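Local coordinates for protein aminotransferase, class I and II (Erwinia tasmaniensis, PDB 5Z0Q) that belongs to the class I and II aminotransferase family of fold-type I enzymes and binds pyridoxal-5'-phosphate, at residues E159-N173 / Q190-D204. Numbering follows the deposited sequence.
Sequences EDRMSGNEKLLLLCN and QLRFAQRHDLLVCSD. With PLP (pyridoxal-5'-phosphate), chain M.
E159 OE2 is gripped by R196 NE and by H197 NE2, the latter 3.0 Å from OE2, which reach it from opposite faces of the carboxylate plane. The arginine comes on the syn side, tilted from the plane, and the imidazole from above it; D156 shares the guanidinium through NH2. This salt bridge and the histidine-carboxylate hydrogen bond fasten the turn at 159-162 to the last turn of helix 184-197, the middle element of a right-handed beta-alpha-beta crossover in the large domain of the aminotransferase fold. M162 lies over one face of the H197 imidazole, SD 3.6 Å from the ring centroid; its chain bends at the last torsion (chi3 71°), which lays CE over the same face. The same sulfur meets the F193 ring obliquely, a Met-aromatic contact suited to a flexible, polarisable side chain that touches both rings at once. After H197 a Schellman motif, with D198 at positive phi, turns the chain into strand 200-204. This strand runs parallel to 166-172, their axes 20° apart, and L200 N gives K167 O a bond of 2.8 Å. L169 and L171 face the helix: L169 CD2 sits at the edge of the F193 ring and near A194 CB, while L171 CD1 packs against V201 CG1, 3.7 Å away. On the other sheet face, L170 CD2 rests on C202 CB, with helices 101-111 and 127-134 beyond. Both strands deliver pocket residues at their C-terminal ends. C172 SG lies 4.0 Å from PLP C2A, and D204, an acid suited to the pyridine nitrogen, places OD2 3.0 Å from PLP N1.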
ATOM      1  N   GLU A 159     -34.764  -1.621  14.856  1.00 44.55           N
ATOM      2  CA  GLU A 159     -35.447  -0.732  13.919  1.00 41.68           C
ATOM      3  C   GLU A 159     -35.676   0.646  14.529  1.00 44.40           C
ATOM      4  O   GLU A 159     -35.309   1.669  13.939  1.00 40.97           O
ATOM      5  CB  GLU A 159     -36.779  -1.348  13.491  1.00 45.17           C
ATOM      6  CG  GLU A 159     -36.661  -2.513  12.525  1.00 44.71           C
ATOM      7  CD  GLU A 159     -36.706  -2.073  11.078  1.00 50.79           C
ATOM      8  OE1 GLU A 159     -37.033  -0.893  10.828  1.00 52.96           O
ATOM      9  OE2 GLU A 159     -36.420  -2.905  10.192  1.00 48.54           O
ATOM     10  N   ASP A 160     -36.286   0.688  15.716  1.00 48.20           N
ATOM     11  CA  ASP A 160     -36.661   1.959  16.327  1.00 48.42           C
ATOM     12  C   ASP A 160     -35.457   2.758  16.807  1.00 48.76           C
ATOM     13  O   ASP A 160     -35.587   3.964  17.047  1.00 47.21           O
ATOM     14  CB  ASP A 160     -37.627   1.706  17.485  1.00 51.61           C
ATOM     15  CG  ASP A 160     -38.871   0.957  17.046  1.00 60.37           C
ATOM     16  OD1 ASP A 160     -39.541   1.420  16.098  1.00 62.25           O
ATOM     17  OD2 ASP A 160     -39.171  -0.102  17.637  1.00 64.77           O
ATOM     18  N   ARG A 161     -34.294   2.124  16.953  1.00 48.08           N
ATOM     19  CA  ARG A 161     -33.080   2.850  17.300  1.00 48.43           C
ATOM     20  C   ARG A 161     -32.474   3.590  16.115  1.00 41.17           C
ATOM     21  O   ARG A 161     -31.504   4.331  16.300  1.00 40.61           O
ATOM     22  CB  ARG A 161     -32.038   1.897  17.892  1.00 49.51           C
ATOM     23  CG  ARG A 161     -32.130   1.732  19.400  1.00 46.42           C
ATOM     24  CD  ARG A 161     -31.089   0.752  19.916  1.00 39.09           C
ATOM     25  NE  ARG A 161     -29.744   1.072  19.443  1.00 38.52           N
ATOM     26  CZ  ARG A 161     -28.925   1.932  20.040  1.00 47.56           C
ATOM     27  NH1 ARG A 161     -29.312   2.571  21.137  1.00 49.97           N
ATOM     28  NH2 ARG A 161     -27.719   2.158  19.539  1.00 42.56           N
ATOM     29  N   MET A 162     -33.020   3.413  14.916  1.00 42.73           N
ATOM     30  CA  MET A 162     -32.485   4.063  13.733  1.00 47.55           C
ATOM     31  C   MET A 162     -33.042   5.479  13.599  1.00 48.78           C
ATOM     32  O   MET A 162     -33.979   5.880  14.295  1.00 55.31           O
ATOM     33  CB  MET A 162     -32.795   3.236  12.488  1.00 36.71           C
ATOM     34  CG  MET A 162     -32.288   1.806  12.574  1.00 37.75           C
ATOM     35  SD  MET A 162     -32.586   0.847  11.080  1.00 43.83           S
ATOM     36  CE  MET A 162     -31.422   1.595   9.944  1.00 30.85           C
ATOM     37  N   SER A 163     -32.444   6.246  12.687  1.00 47.54           N
ATOM     38  CA  SER A 163     -32.787   7.650  12.521  1.00 42.38           C
ATOM     39  C   SER A 163     -33.093   8.042  11.082  1.00 46.07           C
ATOM     40  O   SER A 163     -33.412   9.209  10.836  1.00 45.57           O
ATOM     41  CB  SER A 163     -31.650   8.539  13.048  1.00 45.40           C
ATOM     42  OG  SER A 163     -31.302   8.190  14.377  1.00 55.82           O
ATOM     43  N   GLY A 164     -33.011   7.111  10.133  1.00 47.76           N
ATOM     44  CA  GLY A 164     -33.194   7.418   8.733  1.00 37.94           C
ATOM     45  C   GLY A 164     -31.945   7.887   8.016  1.00 35.59           C
ATOM     46  O   GLY A 164     -31.907   7.848   6.781  1.00 39.37           O
ATOM     47  N   ASN A 165     -30.926   8.330   8.752  1.00 35.22           N
ATOM     48  CA  ASN A 165     -29.663   8.743   8.155  1.00 48.29           C
ATOM     49  C   ASN A 165     -28.786   7.568   7.740  1.00 36.20           C
ATOM     50  O   ASN A 165     -27.781   7.781   7.058  1.00 35.72           O
ATOM     51  CB  ASN A 165     -28.881   9.630   9.129  1.00 48.33           C
ATOM     52  CG  ASN A 165     -29.501  11.003   9.296  1.00 56.73           C
ATOM     53  OD1 ASN A 165     -30.673  11.212   8.983  1.00 57.14           O
ATOM     54  ND2 ASN A 165     -28.713  11.949   9.791  1.00 59.65           N
ATOM     55  N   GLU A 166     -29.138   6.348   8.132  1.00 32.44           N
ATOM     56  CA  GLU A 166     -28.292   5.196   7.857  1.00 31.32           C
ATOM     57  C   GLU A 166     -28.190   4.954   6.356  1.00 29.03           C
ATOM     58  O   GLU A 166     -29.151   5.161   5.611  1.00 34.17           O
ATOM     59  CB  GLU A 166     -28.844   3.958   8.565  1.00 32.15           C
ATOM     60  CG  GLU A 166     -28.795   4.026  10.095  1.00 39.79           C
ATOM     61  CD  GLU A 166     -29.793   5.002  10.692  1.00 45.18           C
ATOM     62  OE1 GLU A 166     -29.367   5.913  11.434  1.00 44.32           O
ATOM     63  OE2 GLU A 166     -31.003   4.863  10.411  1.00 40.09           O
ATOM     64  N   LYS A 167     -27.012   4.513   5.913  1.00 27.65           N
ATOM     65  CA  LYS A 167     -26.748   4.396   4.483  1.00 32.15           C
ATOM     66  C   LYS A 167     -25.896   3.178   4.142  1.00 27.28           C
ATOM     67  O   LYS A 167     -26.123   2.527   3.117  1.00 32.52           O
ATOM     68  CB  LYS A 167     -26.069   5.670   3.975  1.00 37.52           C
ATOM     69  CG  LYS A 167     -25.733   5.662   2.491  1.00 42.40           C
ATOM     70  CD  LYS A 167     -26.971   5.453   1.635  1.00 42.50           C
ATOM     71  CE  LYS A 167     -26.820   6.137   0.283  1.00 48.22           C
ATOM     72  NZ  LYS A 167     -25.512   5.829  -0.361  1.00 50.91           N
ATOM     73  N   LEU A 168     -24.915   2.860   4.983  1.00 27.78           N
ATOM     74  CA  LEU A 168     -23.953   1.800   4.701  1.00 25.28           C
ATOM     75  C   LEU A 168     -23.973   0.784   5.833  1.00 23.21           C
ATOM     76  O   LEU A 168     -23.736   1.136   6.992  1.00 25.78           O
ATOM     77  CB  LEU A 168     -22.547   2.375   4.518  1.00 24.81           C
ATOM     78  CG  LEU A 168     -21.422   1.390   4.197  1.00 21.79           C
ATOM     79  CD1 LEU A 168     -21.733   0.604   2.935  1.00 21.87           C
ATOM     80  CD2 LEU A 168     -20.097   2.125   4.058  1.00 22.33           C
ATOM     81  N   LEU A 169     -24.247  -0.473   5.493  1.00 24.41           N
ATOM     82  CA  LEU A 169     -24.267  -1.567   6.456  1.00 20.36           C
ATOM     83  C   LEU A 169     -22.943  -2.318   6.383  1.00 24.28           C
ATOM     84  O   LEU A 169     -22.575  -2.833   5.322  1.00 29.40           O
ATOM     85  CB  LEU A 169     -25.436  -2.514   6.184  1.00 27.49           C
ATOM     86  CG  LEU A 169     -25.474  -3.790   7.029  1.00 25.78           C
ATOM     87  CD1 LEU A 169     -25.647  -3.458   8.503  1.00 23.78           C
ATOM     88  CD2 LEU A 169     -26.574  -4.724   6.553  1.00 22.47           C
ATOM     89  N   LEU A 170     -22.236  -2.384   7.508  1.00 27.89           N
ATOM     90  CA  LEU A 170     -20.935  -3.040   7.586  1.00 26.52           C
ATOM     91  C   LEU A 170     -21.116  -4.411   8.230  1.00 26.81           C
ATOM     92  O   LEU A 170     -21.401  -4.508   9.429  1.00 31.97           O
ATOM     93  CB  LEU A 170     -19.947  -2.185   8.376  1.00 27.12           C
ATOM     94  CG  LEU A 170     -19.706  -0.767   7.857  1.00 26.33           C
ATOM     95  CD1 LEU A 170     -18.692  -0.048   8.727  1.00 29.79           C
ATOM     96  CD2 LEU A 170     -19.245  -0.791   6.411  1.00 29.49           C
ATOM     97  N   LEU A 171     -20.946  -5.465   7.438  1.00 28.96           N
ATOM     98  CA  LEU A 171     -21.077  -6.835   7.903  1.00 24.19           C
ATOM     99  C   LEU A 171     -19.711  -7.505   7.978  1.00 27.72           C
ATOM    100  O   LEU A 171     -18.723  -7.026   7.414  1.00 29.93           O
ATOM    101  CB  LEU A 171     -22.002  -7.644   6.988  1.00 24.97           C
ATOM    102  CG  LEU A 171     -23.458  -7.186   6.902  1.00 27.04           C
ATOM    103  CD1 LEU A 171     -24.251  -8.119   6.001  1.00 25.50           C
ATOM    104  CD2 LEU A 171     -24.079  -7.110   8.288  1.00 25.36           C
ATOM    105  N   CYS A 172     -19.670  -8.633   8.686  1.00 24.27           N
ATOM    106  CA  CYS A 172     -18.431  -9.382   8.876  1.00 26.87           C
ATOM    107  C   CYS A 172     -18.793 -10.856   8.980  1.00 23.77           C
ATOM    108  O   CYS A 172     -19.323 -11.292  10.005  1.00 27.33           O
ATOM    109  CB  CYS A 172     -17.688  -8.903  10.122  1.00 28.30           C
ATOM    110  SG  CYS A 172     -16.067  -9.655  10.382  1.00 30.30           S
ATOM    111  N   ASN A 173     -18.514 -11.619   7.921  1.00 22.48           N
ATOM    112  CA  ASN A 173     -18.867 -13.033   7.870  1.00 22.12           C
ATOM    113  C   ASN A 173     -17.736 -13.840   7.240  1.00 21.97           C
ATOM    114  O   ASN A 173     -17.471 -13.694   6.040  1.00 24.15           O
ATOM    115  CB  ASN A 173     -20.166 -13.230   7.085  1.00 23.27           C
ATOM    116  CG  ASN A 173     -20.584 -14.684   7.003  1.00 20.75           C
ATOM    117  OD1 ASN A 173     -20.209 -15.501   7.846  1.00 26.90           O
ATOM    118  ND2 ASN A 173     -21.366 -15.016   5.984  1.00 21.28           N
ATOM    119  N   GLN A 190     -30.403 -10.395   7.172  1.00 27.82           N
ATOM    120  CA  GLN A 190     -29.608  -9.180   7.034  1.00 31.10           C
ATOM    121  C   GLN A 190     -29.824  -8.526   5.675  1.00 36.13           C
ATOM    122  O   GLN A 190     -29.744  -7.298   5.559  1.00 37.30           O
ATOM    123  CB  GLN A 190     -28.128  -9.497   7.247  1.00 23.89           C
ATOM    124  CG  GLN A 190     -27.822 -10.115   8.600  1.00 27.07           C
ATOM    125  CD  GLN A 190     -26.413 -10.666   8.686  1.00 36.65           C
ATOM    126  OE1 GLN A 190     -25.685 -10.698   7.694  1.00 36.97           O
ATOM    127  NE2 GLN A 190     -26.021 -11.104   9.877  1.00 35.52           N
ATOM    128  N   LEU A 191     -30.095  -9.326   4.641  1.00 34.67           N
ATOM    129  CA  LEU A 191     -30.394  -8.760   3.330  1.00 31.61           C
ATOM    130  C   LEU A 191     -31.736  -8.040   3.335  1.00 33.40           C
ATOM    131  O   LEU A 191     -31.859  -6.944   2.775  1.00 32.32           O
ATOM    132  CB  LEU A 191     -30.380  -9.858   2.267  1.00 27.46           C
ATOM    133  CG  LEU A 191     -30.812  -9.428   0.865  1.00 26.72           C
ATOM    134  CD1 LEU A 191     -29.930  -8.299   0.355  1.00 25.00           C
ATOM    135  CD2 LEU A 191     -30.788 -10.610  -0.096  1.00 36.12           C
ATOM    136  N   ARG A 192     -32.754  -8.640   3.961  1.00 31.37           N
ATOM    137  CA  ARG A 192     -34.055  -7.986   4.038  1.00 28.39           C
ATOM    138  C   ARG A 192     -33.988  -6.708   4.863  1.00 32.03           C
ATOM    139  O   ARG A 192     -34.729  -5.756   4.594  1.00 30.95           O
ATOM    140  CB  ARG A 192     -35.098  -8.948   4.613  1.00 23.14           C
ATOM    141  CG  ARG A 192     -35.521 -10.038   3.636  1.00 26.58           C
ATOM    142  CD  ARG A 192     -36.645 -10.907   4.184  1.00 28.30           C
ATOM    143  NE  ARG A 192     -36.163 -12.202   4.663  1.00 33.87           N
ATOM    144  CZ  ARG A 192     -36.127 -12.563   5.942  1.00 38.91           C
ATOM    145  NH1 ARG A 192     -36.555 -11.732   6.882  1.00 28.40           N
ATOM    146  NH2 ARG A 192     -35.669 -13.762   6.279  1.00 37.46           N
ATOM    147  N   PHE A 193     -33.103  -6.663   5.862  1.00 37.20           N
ATOM    148  CA  PHE A 193     -32.909  -5.431   6.617  1.00 33.01           C
ATOM    149  C   PHE A 193     -32.285  -4.347   5.747  1.00 33.29           C
ATOM    150  O   PHE A 193     -32.649  -3.170   5.854  1.00 34.98           O
ATOM    151  CB  PHE A 193     -32.040  -5.700   7.845  1.00 31.11           C
ATOM    152  CG  PHE A 193     -31.691  -4.465   8.628  1.00 32.58           C
ATOM    153  CD1 PHE A 193     -32.597  -3.913   9.517  1.00 34.03           C
ATOM    154  CD2 PHE A 193     -30.451  -3.863   8.483  1.00 35.53           C
ATOM    155  CE1 PHE A 193     -32.278  -2.781  10.242  1.00 29.75           C
ATOM    156  CE2 PHE A 193     -30.126  -2.730   9.206  1.00 33.48           C
ATOM    157  CZ  PHE A 193     -31.041  -2.189  10.087  1.00 31.25           C
ATOM    158  N   ALA A 194     -31.345  -4.726   4.878  1.00 33.44           N
ATOM    159  CA  ALA A 194     -30.720  -3.748   3.996  1.00 32.21           C
ATOM    160  C   ALA A 194     -31.709  -3.219   2.965  1.00 33.28           C
ATOM    161  O   ALA A 194     -31.682  -2.031   2.625  1.00 36.98           O
ATOM    162  CB  ALA A 194     -29.503  -4.365   3.306  1.00 26.70           C
ATOM    163  N   GLN A 195     -32.595  -4.081   2.461  1.00 32.33           N
ATOM    164  CA  GLN A 195     -33.556  -3.649   1.451  1.00 33.88           C
ATOM    165  C   GLN A 195     -34.639  -2.763   2.055  1.00 35.35           C
ATOM    166  O   GLN A 195     -35.016  -1.744   1.464  1.00 37.83           O
ATOM    167  CB  GLN A 195     -34.181  -4.866   0.770  1.00 31.35           C
ATOM    168  CG  GLN A 195     -33.185  -5.746   0.034  1.00 31.73           C
ATOM    169  CD  GLN A 195     -33.784  -7.073  -0.382  1.00 28.54           C
ATOM    170  OE1 GLN A 195     -34.909  -7.403  -0.006  1.00 33.40           O
ATOM    171  NE2 GLN A 195     -33.036  -7.843  -1.164  1.00 30.25           N
ATOM    172  N   ARG A 196     -35.152  -3.138   3.229  1.00 35.58           N
ATOM    173  CA  ARG A 196     -36.205  -2.357   3.870  1.00 30.38           C
ATOM    174  C   ARG A 196     -35.749  -0.932   4.166  1.00 32.28           C
ATOM    175  O   ARG A 196     -36.565  -0.003   4.154  1.00 32.05           O
ATOM    176  CB  ARG A 196     -36.661  -3.059   5.150  1.00 33.16           C
ATOM    177  CG  ARG A 196     -37.641  -2.270   6.006  1.00 43.76           C
ATOM    178  CD  ARG A 196     -38.250  -3.126   7.112  1.00 45.08           C
ATOM    179  NE  ARG A 196     -37.242  -3.776   7.948  1.00 51.38           N
ATOM    180  CZ  ARG A 196     -36.892  -5.055   7.843  1.00 50.28           C
ATOM    181  NH1 ARG A 196     -37.466  -5.830   6.932  1.00 44.23           N
ATOM    182  NH2 ARG A 196     -35.964  -5.559   8.645  1.00 45.47           N
ATOM    183  N   HIS A 197     -34.456  -0.737   4.416  1.00 29.19           N
ATOM    184  CA  HIS A 197     -33.905   0.586   4.669  1.00 33.54           C
ATOM    185  C   HIS A 197     -33.057   1.104   3.517  1.00 32.96           C
ATOM    186  O   HIS A 197     -32.508   2.207   3.620  1.00 23.57           O
ATOM    187  CB  HIS A 197     -33.078   0.573   5.960  1.00 31.99           C
ATOM    188  CG  HIS A 197     -33.876   0.237   7.180  1.00 29.47           C
ATOM    189  ND1 HIS A 197     -34.583   1.183   7.891  1.00 29.58           N
ATOM    190  CD2 HIS A 197     -34.089  -0.943   7.811  1.00 31.87           C
ATOM    191  CE1 HIS A 197     -35.194   0.602   8.907  1.00 27.58           C
ATOM    192  NE2 HIS A 197     -34.910  -0.688   8.881  1.00 34.06           N
ATOM    193  N   ASP A 198     -32.949   0.347   2.425  1.00 32.75           N
ATOM    194  CA  ASP A 198     -32.164   0.718   1.247  1.00 35.68           C
ATOM    195  C   ASP A 198     -30.752   1.154   1.649  1.00 35.05           C
ATOM    196  O   ASP A 198     -30.363   2.316   1.544  1.00 38.84           O
ATOM    197  CB  ASP A 198     -32.879   1.801   0.434  1.00 43.64           C
ATOM    198  CG  ASP A 198     -33.317   1.304  -0.933  1.00 55.47           C
ATOM    199  OD1 ASP A 198     -34.083   0.318  -0.989  1.00 53.57           O
ATOM    200  OD2 ASP A 198     -32.894   1.894  -1.950  1.00 52.49           O
ATOM    201  N   LEU A 199     -29.997   0.168   2.124  1.00 33.45           N
ATOM    202  CA  LEU A 199     -28.635   0.369   2.587  1.00 31.92           C
ATOM    203  C   LEU A 199     -27.649  -0.314   1.649  1.00 32.43           C
ATOM    204  O   LEU A 199     -27.976  -1.305   0.989  1.00 29.05           O
ATOM    205  CB  LEU A 199     -28.446  -0.182   4.004  1.00 30.92           C
ATOM    206  CG  LEU A 199     -29.362   0.340   5.109  1.00 29.59           C
ATOM    207  CD1 LEU A 199     -29.012  -0.315   6.435  1.00 28.68           C
ATOM    208  CD2 LEU A 199     -29.266   1.850   5.211  1.00 24.73           C
ATOM    209  N   LEU A 200     -26.438   0.229   1.597  1.00 30.23           N
ATOM    210  CA  LEU A 200     -25.323  -0.441   0.949  1.00 29.99           C
ATOM    211  C   LEU A 200     -24.615  -1.336   1.959  1.00 36.21           C
ATOM    212  O   LEU A 200     -24.544  -1.024   3.151  1.00 36.67           O
ATOM    213  CB  LEU A 200     -24.348   0.579   0.360  1.00 25.28           C
ATOM    214  CG  LEU A 200     -24.921   1.452  -0.758  1.00 31.07           C
ATOM    215  CD1 LEU A 200     -23.948   2.555  -1.141  1.00 21.60           C
ATOM    216  CD2 LEU A 200     -25.273   0.599  -1.968  1.00 28.28           C
ATOM    217  N   VAL A 201     -24.102  -2.463   1.477  1.00 35.00           N
ATOM    218  CA  VAL A 201     -23.522  -3.488   2.335  1.00 30.59           C
ATOM    219  C   VAL A 201     -22.040  -3.623   2.021  1.00 29.87           C
ATOM    220  O   VAL A 201     -21.643  -3.650   0.852  1.00 30.88           O
ATOM    221  CB  VAL A 201     -24.242  -4.842   2.164  1.00 28.11           C
ATOM    222  CG1 VAL A 201     -23.671  -5.873   3.121  1.00 27.82           C
ATOM    223  CG2 VAL A 201     -25.735  -4.672   2.380  1.00 33.62           C
ATOM    224  N   CYS A 202     -21.224  -3.695   3.069  1.00 34.17           N
ATOM    225  CA  CYS A 202     -19.790  -3.954   2.948  1.00 31.40           C
ATOM    226  C   CYS A 202     -19.490  -5.207   3.763  1.00 32.48           C
ATOM    227  O   CYS A 202     -19.387  -5.148   4.992  1.00 31.60           O
ATOM    228  CB  CYS A 202     -18.966  -2.760   3.422  1.00 28.92           C
ATOM    229  SG  CYS A 202     -17.178  -2.971   3.247  1.00 30.90           S
ATOM    230  N   SER A 203     -19.359  -6.339   3.077  1.00 31.10           N
ATOM    231  CA  SER A 203     -19.176  -7.634   3.718  1.00 32.29           C
ATOM    232  C   SER A 203     -17.689  -7.970   3.768  1.00 31.01           C
ATOM    233  O   SER A 203     -17.047  -8.125   2.724  1.00 31.95           O
ATOM    234  CB  SER A 203     -19.949  -8.720   2.970  1.00 30.15           C
ATOM    235  OG  SER A 203     -19.836  -9.975   3.619  1.00 33.40           O
ATOM    236  N   ASP A 204     -17.150  -8.080   4.980  1.00 30.65           N
ATOM    237  CA  ASP A 204     -15.756  -8.459   5.187  1.00 30.57           C
ATOM    238  C   ASP A 204     -15.698  -9.973   5.341  1.00 29.05           C
ATOM    239  O   ASP A 204     -16.146 -10.520   6.354  1.00 33.16           O
ATOM    240  CB  ASP A 204     -15.183  -7.753   6.413  1.00 36.72           C
ATOM    241  CG  ASP A 204     -13.669  -7.860   6.504  1.00 39.22           C
ATOM    242  OD1 ASP A 204     -13.112  -8.915   6.135  1.00 45.26           O
ATOM    243  OD2 ASP A 204     -13.032  -6.882   6.947  1.00 46.14           O
TER
HETATM  244  N1  PLP M 401     -10.625  -7.903   8.333  1.00 34.00           N
HETATM  245  C2  PLP M 401     -10.798  -8.623   9.499  1.00 34.69           C
HETATM  246  C2A PLP M 401     -12.178  -8.857  10.039  1.00 34.89           C
HETATM  247  C3  PLP M 401      -9.695  -9.135  10.171  1.00 36.53           C
HETATM  248  O3  PLP M 401      -9.867  -9.849  11.327  1.00 36.52           O
HETATM  249  C4  PLP M 401      -8.416  -8.920   9.668  1.00 42.98           C
HETATM  250  C4A PLP M 401      -7.239  -9.615  10.288  1.00 41.52           C
HETATM  251  C5  PLP M 401      -8.248  -8.192   8.496  1.00 44.62           C
HETATM  252  C6  PLP M 401      -9.358  -7.686   7.830  1.00 39.34           C
HETATM  253  C5A PLP M 401      -6.853  -7.965   7.958  1.00 45.84           C
HETATM  254  O4P PLP M 401      -6.811  -6.830   7.123  1.00 42.80           O
HETATM  255  P   PLP M 401      -5.385  -6.235   6.668  1.00 47.94           P
HETATM  256  O1P PLP M 401      -4.502  -6.066   7.883  1.00 46.57           O
HETATM  257  O2P PLP M 401      -5.577  -4.896   5.994  1.00 41.25           O
HETATM  258  O3P PLP M 401      -4.746  -7.205   5.704  1.00 44.89           O